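Local coordinates for protein malate dehydrogenase (PDB 6UM4) that probably catalyses the nicotinamide-cofactor-dependent interconversion of malate and oxaloacetate, as a two-domain enzyme of the lactate/malate dehydrogenase family, at residues A[114-118]-A[119-123]; A[145-148]-A[149-153]; A[164-167]-A[168-171]; A[223-226]-A[227-231]; A[335-338]-A[339-343]. All blocks are in the same frame, centred on the assembly; numbering follows the deposited sequence.

Contacts 1 to 4 lie in the NAD-binding Rossmann domain and contact 5 in the C-terminal domain, and all five are local, at helix ends or along a helix. Contact 1 joins two others. Towards 145-153 it packs Phe115 CE2 on Leu150 CD2 at 3.8 Å, and towards 335-343 Arg116 NH1 forms a salt bridge with Asp337 OD1 at 2.9 Å. Contacts 1, 2 and 5 also touch the second subunit. Contact 3 stands apart, its nearest atoms about 9 Å from contact 2. Contact 4, its centre about 16 Å from that of contact 5, carries the Asn-Pro loop that in relatives borders the cofactor and substrate pocket.

Contact 1: A[114-118]-A[119-123]; sequences LFRIA and NGEML
Arg116 and Glu121 run side by side and meet in a two-pronged, side-on salt bridge. NE of Arg116 donates to OE1 of Glu121 at 3.0 Å, almost straight, and NH2 of Arg116 reaches OE2 of Glu121 at 2.6 Å. Both oxygens are met on their syn sides, but the two planes are turned 37° from each other, so the donors sit somewhat out of the carboxylate plane while the acceptors stay close to the guanidinium plane.

Next comes an Asx turn: the amide N of Glu121 donates to OD1 of Asn119 at 2.8 Å, from above the plane of that carbonyl. With CG of Asn119 set between its own backbone N and carbonyl carbon (chi1 68°), the amide folds back over the helix end to make this turn. Asn119 N still bonds to Phe115 O at 3.0 Å, and Gly120 N to Ile117 O, also at 3.0 Å, before the chain leaves helical geometry at Gly120 with a phi of 88°. A water bridges onward, donating to Ile117 O and accepting from Leu123 N at 2.7 Å.

Outside this polar layer, Met122 lies alongside Ile117, its SD 3.7 Å from CG1 of Ile117, and both pack on Ile340 of helix 332-348. Asn119 ND2 makes a weak bond to Glu121 OE1 of the second subunit, and the reciprocal pair forms too. Since NH1 of Arg116 is paired with Asp337, this one guanidinium serves two carboxylates, which probably keeps both ionised at a largely buried subunit interface.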
# COMPACT_ATOMS: atom_id res chain seq x y z
N LEU A 114 2.40 4.43 4.77
CA LEU A 114 2.49 5.85 4.47
C LEU A 114 1.84 6.17 3.12
O LEU A 114 1.19 7.22 2.98
CB LEU A 114 3.96 6.29 4.51
CG LEU A 114 4.61 6.13 5.89
CD1 LEU A 114 6.10 6.47 5.79
CD2 LEU A 114 3.93 6.97 6.98
N PHE A 115 1.98 5.27 2.13
CA PHE A 115 1.37 5.52 0.82
C PHE A 115 -0.16 5.50 0.90
O PHE A 115 -0.82 6.23 0.15
CB PHE A 115 1.86 4.50 -0.24
CG PHE A 115 3.25 4.78 -0.77
CD1 PHE A 115 3.43 5.40 -1.99
CD2 PHE A 115 4.38 4.43 -0.02
CE1 PHE A 115 4.71 5.67 -2.47
CE2 PHE A 115 5.64 4.70 -0.48
CZ PHE A 115 5.81 5.32 -1.71
N ARG A 116 -0.73 4.72 1.81
CA ARG A 116 -2.17 4.67 2.00
C ARG A 116 -2.64 5.75 2.97
O ARG A 116 -3.85 5.87 3.23
CB ARG A 116 -2.61 3.27 2.48
CG ARG A 116 -2.30 2.20 1.42
CD ARG A 116 -2.66 0.80 1.87
NE ARG A 116 -4.11 0.65 1.93
CZ ARG A 116 -4.73 -0.42 2.41
NH1 ARG A 116 -4.03 -1.44 2.89
NH2 ARG A 116 -6.05 -0.46 2.42
N ILE A 117 -1.72 6.54 3.50
CA ILE A 117 -2.06 7.85 4.04
C ILE A 117 -1.96 8.92 2.96
O ILE A 117 -2.90 9.69 2.73
CB ILE A 117 -1.15 8.18 5.24
CG1 ILE A 117 -1.39 7.21 6.39
CG2 ILE A 117 -1.39 9.60 5.74
CD1 ILE A 117 -0.33 7.36 7.45
N ALA A 118 -0.84 8.94 2.24
CA ALA A 118 -0.61 10.01 1.26
C ALA A 118 -1.66 9.99 0.16
O ALA A 118 -1.97 11.04 -0.42
CB ALA A 118 0.79 9.89 0.67
N ASN A 119 -2.23 8.82 -0.14
CA ASN A 119 -3.20 8.72 -1.23
C ASN A 119 -4.56 9.26 -0.84
O ASN A 119 -5.44 9.34 -1.70
CB ASN A 119 -3.32 7.26 -1.72
CG ASN A 119 -3.96 6.32 -0.68
OD1 ASN A 119 -4.13 6.70 0.47
ND2 ASN A 119 -4.26 5.06 -1.08
N GLY A 120 -4.74 9.66 0.42
CA GLY A 120 -6.03 10.13 0.91
C GLY A 120 -6.95 9.05 1.45
O GLY A 120 -8.08 9.37 1.85
N GLU A 121 -6.51 7.79 1.50
CA GLU A 121 -7.40 6.70 1.94
C GLU A 121 -7.69 6.76 3.44
O GLU A 121 -8.83 6.56 3.86
CB GLU A 121 -6.78 5.34 1.57
CG GLU A 121 -7.63 4.11 1.95
CD GLU A 121 -6.92 2.81 1.59
OE1 GLU A 121 -5.81 2.90 1.00
OE2 GLU A 121 -7.46 1.71 1.89
N MET A 122 -6.67 7.05 4.25
CA MET A 122 -6.88 7.01 5.69
C MET A 122 -7.85 8.09 6.16
O MET A 122 -8.75 7.81 6.96
CB MET A 122 -5.55 7.14 6.43
CG MET A 122 -5.73 6.98 7.93
SD MET A 122 -4.18 6.84 8.81
CE MET A 122 -3.75 8.58 8.97
N LEU A 123 -7.70 9.31 5.66
CA LEU A 123 -8.45 10.44 6.19
C LEU A 123 -9.44 11.06 5.21
O LEU A 123 -10.15 12.00 5.61
CB LEU A 123 -7.50 11.53 6.71
CG LEU A 123 -6.57 11.13 7.86
CD1 LEU A 123 -5.69 12.30 8.35
CD2 LEU A 123 -7.36 10.50 9.01
O HOH W 1 -5.42 10.09 4.54

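Contact 2: A[145-148]-A[149-153]; sequences GVKM and ELDDG
Glu149 starts the second half of this helical stretch with its amide N bonded to Gly145 O at 3.0 Å. Its carboxylate turns away from the segment and is bound by Arg327 and Ser334 of the second subunit. Leu150 follows, its N donating to Val146 O at 3.0 Å. One turn apart, CD1 of Leu150 and CG1 of Val146 approach to 4.2 Å, a loose apolar touch on the face that also packs on Leu114 and on strand 129-134.

Asp151 is tied to Lys147 twice. Its N reaches Lys147 O at 2.8 Å in a nearly straight bond (175°), and its OD2 receives Lys147 NZ at 2.8 Å on the syn lone pair. The lysine chain is extended as far as CE and bends only at its last torsion (chi4 -61°), which brings NZ back to OD2 of Asp151. A water donates to OD1 of Asp151 at 2.7 Å and accepts weakly from NZ of Lys147. Asp152 N closes on Met148 O at 3.0 Å, while its carboxylate pairs with Arg319 of the second subunit. Gly153 N then bonds to Leu150 O, three residues back.

Helix 140-151 is the crossover of the beta-alpha-beta unit linking parallel strands 129-134 and 158-164 of the Rossmann fold.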
# COMPACT_ATOMS: atom_id res chain seq x y z
N GLY A 145 15.41 8.01 2.04
CA GLY A 145 14.87 7.20 0.96
C GLY A 145 13.36 7.08 1.02
O GLY A 145 12.68 7.00 -0.00
N VAL A 146 12.82 6.99 2.24
CA VAL A 146 11.37 6.93 2.39
C VAL A 146 10.75 8.19 1.83
O VAL A 146 9.72 8.15 1.14
CB VAL A 146 11.01 6.70 3.87
CG1 VAL A 146 9.49 6.80 4.08
CG2 VAL A 146 11.52 5.34 4.33
N LYS A 147 11.32 9.35 2.16
CA LYS A 147 10.77 10.60 1.65
C LYS A 147 10.83 10.63 0.13
O LYS A 147 9.85 10.99 -0.54
CB LYS A 147 11.50 11.79 2.26
CG LYS A 147 11.03 13.12 1.74
CD LYS A 147 11.78 14.26 2.39
CE LYS A 147 11.33 15.59 1.83
NZ LYS A 147 11.60 15.68 0.36
N MET A 148 11.95 10.18 -0.43
CA MET A 148 12.10 10.15 -1.88
C MET A 148 11.00 9.31 -2.53
O MET A 148 10.38 9.74 -3.51
CB MET A 148 13.47 9.60 -2.24
CG MET A 148 14.58 10.61 -2.08
SD MET A 148 16.16 9.94 -2.57
CE MET A 148 16.91 9.63 -0.99
N GLU A 149 10.72 8.12 -1.98
CA GLU A 149 9.71 7.27 -2.59
C GLU A 149 8.33 7.91 -2.48
O GLU A 149 7.55 7.86 -3.43
CB GLU A 149 9.71 5.89 -1.94
CG GLU A 149 10.90 5.02 -2.31
CD GLU A 149 10.55 3.53 -2.39
OE1 GLU A 149 10.87 2.80 -1.43
OE2 GLU A 149 9.91 3.10 -3.40
N LEU A 150 8.03 8.52 -1.34
CA LEU A 150 6.75 9.18 -1.17
C LEU A 150 6.60 10.38 -2.10
O LEU A 150 5.53 10.58 -2.69
CB LEU A 150 6.59 9.63 0.27
CG LEU A 150 6.14 8.57 1.28
CD1 LEU A 150 6.25 9.14 2.69
CD2 LEU A 150 4.73 8.14 0.97
N ASP A 151 7.65 11.21 -2.23
CA ASP A 151 7.60 12.29 -3.21
C ASP A 151 7.31 11.76 -4.60
O ASP A 151 6.47 12.32 -5.32
CB ASP A 151 8.92 13.07 -3.21
CG ASP A 151 9.09 13.92 -1.97
OD1 ASP A 151 8.05 14.35 -1.41
OD2 ASP A 151 10.25 14.14 -1.55
N ASP A 152 7.96 10.66 -4.98
CA ASP A 152 7.76 10.03 -6.28
C ASP A 152 6.37 9.44 -6.45
O ASP A 152 6.05 8.99 -7.55
CB ASP A 152 8.79 8.92 -6.49
CG ASP A 152 10.20 9.47 -6.56
OD1 ASP A 152 10.32 10.69 -6.73
OD2 ASP A 152 11.17 8.69 -6.46
N GLY A 153 5.57 9.41 -5.38
CA GLY A 153 4.17 9.11 -5.55
C GLY A 153 3.37 10.25 -6.13
O GLY A 153 2.24 10.01 -6.58
O HOH W 2 8.57 16.75 -0.18

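Contact 3: A[164-167]-A[168-171]; sequences TDSE and NDAF
Ser166 caps the helix that starts at Glu167: its OG accepts the amide N of Asp169 at 2.9 Å, in an almost perfectly straight bond (177°). Around this N-cap the packing is close. Ser166 O takes Ala170 N at 2.8 Å, and the methyl CG2 of Thr164 rests on CB of Ala170 at 3.8 Å. With OG1 of Thr164 opposite the residue's own N (chi1 178°), CG2 falls between that N and the carbonyl carbon and points at Ala170; in the same position OG1 accepts Ser166 N at 2.9 Å, an ST turn that sets the chain ahead of the cap. At the far end Phe171 N bonds to Glu167 O at 3.2 Å, and CD2 of its ring is only 3.1 Å from that oxygen. The buried ring packs against Ala208 and Leu209 of helix 191-212.

The other side is looser and partly exposed. The side chains of Asn168 and Asp169 touch OG of Ser166 loosely, through CB, and their polar ends serve other parts of the chain: Asp169 pairs with Arg172, Asn168 with Lys211. Glu167 likewise sends its carboxylate to Gln205.

The serine oxygen thus serves a first-turn amide, and the acidic groups of that turn would probably interact favourably with the positive end of the helix dipole.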
# COMPACT_ATOMS: atom_id res chain seq x y z
N THR A 164 12.84 13.31 11.20
CA THR A 164 13.57 13.63 12.42
C THR A 164 13.85 12.37 13.22
O THR A 164 13.16 11.35 13.09
CB THR A 164 12.81 14.65 13.28
OG1 THR A 164 13.54 14.90 14.49
CG2 THR A 164 11.42 14.17 13.63
N ASP A 165 14.90 12.44 14.04
CA ASP A 165 15.12 11.42 15.06
C ASP A 165 14.83 11.93 16.46
O ASP A 165 15.30 11.36 17.45
CB ASP A 165 16.55 10.87 14.98
CG ASP A 165 17.61 11.93 15.22
OD1 ASP A 165 17.27 13.08 15.56
OD2 ASP A 165 18.81 11.60 15.07
N SER A 166 14.07 13.02 16.58
CA SER A 166 13.75 13.64 17.86
C SER A 166 12.26 13.56 18.12
O SER A 166 11.46 14.14 17.37
CB SER A 166 14.14 15.11 17.89
OG SER A 166 13.29 15.77 18.82
N GLU A 167 11.89 12.89 19.22
CA GLU A 167 10.48 12.76 19.55
C GLU A 167 9.87 14.12 19.81
O GLU A 167 8.72 14.38 19.43
CB GLU A 167 10.32 11.84 20.76
CG GLU A 167 10.70 10.39 20.41
CD GLU A 167 10.83 9.49 21.62
OE1 GLU A 167 10.80 10.02 22.76
OE2 GLU A 167 10.95 8.26 21.43
N ASN A 168 10.63 15.03 20.43
CA ASN A 168 10.12 16.38 20.61
C ASN A 168 9.78 17.04 19.27
O ASN A 168 8.67 17.55 19.09
CB ASN A 168 11.13 17.23 21.39
CG ASN A 168 10.56 18.59 21.78
OD1 ASN A 168 9.82 18.71 22.76
ND2 ASN A 168 10.91 19.61 21.01
N ASP A 169 10.69 16.98 18.30
CA ASP A 169 10.37 17.58 16.99
C ASP A 169 9.23 16.84 16.30
O ASP A 169 8.36 17.47 15.69
CB ASP A 169 11.61 17.64 16.07
CG ASP A 169 12.67 18.67 16.52
OD1 ASP A 169 12.33 19.65 17.22
OD2 ASP A 169 13.86 18.52 16.14
N ALA A 170 9.22 15.50 16.40
CA ALA A 170 8.27 14.69 15.64
C ALA A 170 6.82 15.06 15.95
O ALA A 170 6.00 15.23 15.04
CB ALA A 170 8.52 13.21 15.91
N PHE A 171 6.48 15.21 17.23
CA PHE A 171 5.09 15.38 17.63
C PHE A 171 4.61 16.82 17.63
O PHE A 171 3.41 17.04 17.86
CB PHE A 171 4.86 14.81 19.03
CG PHE A 171 5.03 13.33 19.11
CD1 PHE A 171 4.14 12.49 18.46
CD2 PHE A 171 6.09 12.78 19.81
CE1 PHE A 171 4.29 11.12 18.53
CE2 PHE A 171 6.25 11.40 19.88
CZ PHE A 171 5.35 10.57 19.24

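Contact 4: A[223-226]-A[227-231]; sequences ANPA and NTNAM
Asn229 reaches back from the first turn of helix 226-235 to the loop 223-226, a cis-proline loop that follows strand 218-221 of the Rossmann domain; the peptide bond between Asn224 and Pro225 is cis. From its base, CB of Asn229 lies 3.3 Å from Pro225 O. The next atom, CG of Asn229, is still close to that oxygen, at 3.1 Å, and OD1 of Asn229 then comes to 3.8 Å from CD of Pro225, at the rim of the proline ring. At the tip, ND2 of Asn229 donates to Ala223 O at 3.0 Å. Ala223 O lies near the amide plane of Asn229, yet the donor stands well above the plane of the Ala223 carbonyl, so no lone pair is used squarely.

Asn229 N is held as well, by Pro225 O at 2.7 Å, so the residue grips the turn with both backbone and side chain. Ala230 N bonds to Ala226 O in the usual helical way, while Asn227 directs its amide to Trp371, Gly278 and His280, and Thr228 its hydroxyl to Glu410. An Asx turn completes the loop: Asn224 OD1, on a lone pair in its carbonyl plane, accepts Ala226 N at 3.3 Å.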
# COMPACT_ATOMS: atom_id res chain seq x y z
N ALA A 223 2.95 -0.80 18.06
CA ALA A 223 4.08 -1.56 18.60
C ALA A 223 3.66 -2.36 19.83
O ALA A 223 2.89 -1.88 20.66
CB ALA A 223 5.21 -0.61 18.96
N ASN A 224 4.19 -3.59 19.94
CA ASN A 224 3.90 -4.47 21.06
C ASN A 224 4.79 -4.17 22.27
O ASN A 224 5.90 -3.64 22.12
CB ASN A 224 4.08 -5.92 20.65
CG ASN A 224 2.81 -6.50 20.08
OD1 ASN A 224 1.71 -6.17 20.54
ND2 ASN A 224 2.94 -7.36 19.07
N PRO A 225 4.31 -4.46 23.50
CA PRO A 225 2.94 -4.92 23.83
C PRO A 225 1.93 -3.77 23.77
O PRO A 225 1.99 -2.81 24.57
CB PRO A 225 3.10 -5.47 25.26
CG PRO A 225 4.20 -4.61 25.85
CD PRO A 225 5.16 -4.36 24.69
N ALA A 226 1.02 -3.87 22.79
CA ALA A 226 0.22 -2.72 22.37
C ALA A 226 -0.58 -2.14 23.54
O ALA A 226 -0.36 -0.99 23.92
CB ALA A 226 -0.71 -3.11 21.23
N ASN A 227 -1.46 -2.95 24.14
CA ASN A 227 -2.35 -2.44 25.20
C ASN A 227 -1.56 -1.76 26.30
O ASN A 227 -1.92 -0.68 26.76
CB ASN A 227 -3.17 -3.58 25.82
CG ASN A 227 -4.05 -4.27 24.82
OD1 ASN A 227 -3.59 -4.60 23.72
ND2 ASN A 227 -5.31 -4.51 25.18
N THR A 228 -0.49 -2.42 26.75
CA THR A 228 0.32 -1.88 27.83
C THR A 228 1.09 -0.64 27.38
O THR A 228 1.22 0.33 28.14
CB THR A 228 1.27 -2.97 28.31
OG1 THR A 228 0.48 -4.10 28.73
CG2 THR A 228 2.10 -2.48 29.49
N ASN A 229 1.63 -0.65 26.16
CA ASN A 229 2.29 0.56 25.66
C ASN A 229 1.33 1.74 25.66
O ASN A 229 1.69 2.84 26.08
CB ASN A 229 2.85 0.31 24.26
CG ASN A 229 4.12 -0.52 24.27
OD1 ASN A 229 4.80 -0.64 25.29
ND2 ASN A 229 4.43 -1.12 23.12
N ALA A 230 0.09 1.52 25.20
CA ALA A 230 -0.90 2.59 25.17
C ALA A 230 -1.18 3.11 26.57
O ALA A 230 -1.29 4.33 26.80
CB ALA A 230 -2.18 2.08 24.52
N MET A 231 -1.31 2.19 27.53
CA MET A 231 -1.56 2.57 28.91
C MET A 231 -0.43 3.43 29.46
O MET A 231 -0.67 4.39 30.19
CB MET A 231 -1.73 1.32 29.76
CG MET A 231 -2.09 1.66 31.20
SD MET A 231 -1.36 0.42 32.25
CE MET A 231 0.37 0.80 32.00

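Contact 5: A[335-338]-A[339-343]; sequences AADA and AIKHM
Lys341 NZ is gripped by three oxygens. It meets OD2 of Asp337 at 2.9 Å, on that atom's syn lone pair, and OD1 of Asp337 at 3.1 Å in a weaker bond. Its strongest partner, however, is the backbone oxygen of Gly153 of the second subunit. The two side chains lie one helical turn apart. The aspartate carboxylate points forward along the helix, its CG set opposite the backbone N (chi1 177°). The lysine comes back to it: CG, CD and CE form an extended run, and only the last torsion (chi4 77°) turns NZ towards the two carboxylate oxygens. On the way CD of Lys341 passes OD2 of Asp337 at 3.7 Å.

The backbone beneath is ordinary alpha-helix. Lys341 N bonds to Asp337 O at 2.9 Å and Ile340 N to Ala336 O at 2.9 Å, while His342 N reaches Ala338 O at 2.7 Å. The alanines on either side of Asp337 carry only methyl groups, which probably allows close approach of neighbouring helices. The imidazole of His342 leads away from this segment, and its NE2 bonds to Thr246.

Ala336 and Ala339 pack on helix 108-118 and Ala338 on helix 250-264, and strand 218-221 lies against Ala339, His342 and Met343. Helix 332-348 thus lies between helices 108-118 and 250-264 and against strand 218-221, with its charged pair at the second subunit.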
# COMPACT_ATOMS: atom_id res chain seq x y z
N ALA A 335 -0.81 -5.63 8.70
CA ALA A 335 -0.81 -4.76 9.88
C ALA A 335 -0.97 -3.30 9.47
O ALA A 335 -1.71 -2.54 10.12
CB ALA A 335 0.45 -4.95 10.73
N ALA A 336 -0.28 -2.87 8.40
CA ALA A 336 -0.48 -1.51 7.90
C ALA A 336 -1.93 -1.32 7.47
O ALA A 336 -2.54 -0.28 7.77
CB ALA A 336 0.47 -1.22 6.73
N ASP A 337 -2.50 -2.32 6.79
CA ASP A 337 -3.91 -2.25 6.40
C ASP A 337 -4.83 -2.07 7.61
O ASP A 337 -5.79 -1.29 7.57
CB ASP A 337 -4.31 -3.50 5.63
CG ASP A 337 -5.77 -3.50 5.25
OD1 ASP A 337 -6.12 -2.85 4.24
OD2 ASP A 337 -6.56 -4.14 5.98
N ALA A 338 -4.60 -2.84 8.67
CA ALA A 338 -5.41 -2.69 9.88
C ALA A 338 -5.26 -1.31 10.50
O ALA A 338 -6.24 -0.74 11.02
CB ALA A 338 -5.03 -3.77 10.90
N ALA A 339 -4.04 -0.75 10.49
CA ALA A 339 -3.85 0.61 11.01
C ALA A 339 -4.61 1.63 10.17
O ALA A 339 -5.27 2.52 10.70
CB ALA A 339 -2.36 0.97 11.06
N ILE A 340 -4.53 1.52 8.85
CA ILE A 340 -5.33 2.41 8.02
C ILE A 340 -6.80 2.29 8.40
O ILE A 340 -7.48 3.29 8.66
CB ILE A 340 -5.10 2.12 6.53
CG1 ILE A 340 -3.66 2.45 6.13
CG2 ILE A 340 -6.04 2.96 5.68
CD1 ILE A 340 -3.30 3.94 6.23
N LYS A 341 -7.30 1.05 8.50
CA LYS A 341 -8.72 0.88 8.83
C LYS A 341 -9.04 1.43 10.23
O LYS A 341 -10.07 2.08 10.43
CB LYS A 341 -9.13 -0.59 8.72
CG LYS A 341 -9.31 -1.13 7.27
CD LYS A 341 -9.66 -2.60 7.31
CE LYS A 341 -10.18 -3.13 5.97
NZ LYS A 341 -9.11 -3.35 4.95
N HIS A 342 -8.17 1.16 11.20
CA HIS A 342 -8.41 1.65 12.56
C HIS A 342 -8.51 3.18 12.57
O HIS A 342 -9.46 3.74 13.13
CB HIS A 342 -7.30 1.17 13.49
CG HIS A 342 -7.40 1.71 14.90
ND1 HIS A 342 -7.57 0.90 16.00
CD2 HIS A 342 -7.34 2.98 15.37
CE1 HIS A 342 -7.62 1.64 17.09
NE2 HIS A 342 -7.49 2.91 16.74
N MET A 343 -7.53 3.87 11.98
CA MET A 343 -7.57 5.34 11.99
C MET A 343 -8.74 5.87 11.17
O MET A 343 -9.43 6.81 11.58
CB MET A 343 -6.26 5.91 11.46
CG MET A 343 -5.10 5.65 12.36
SD MET A 343 -5.45 6.33 13.97
CE MET A 343 -5.89 8.04 13.56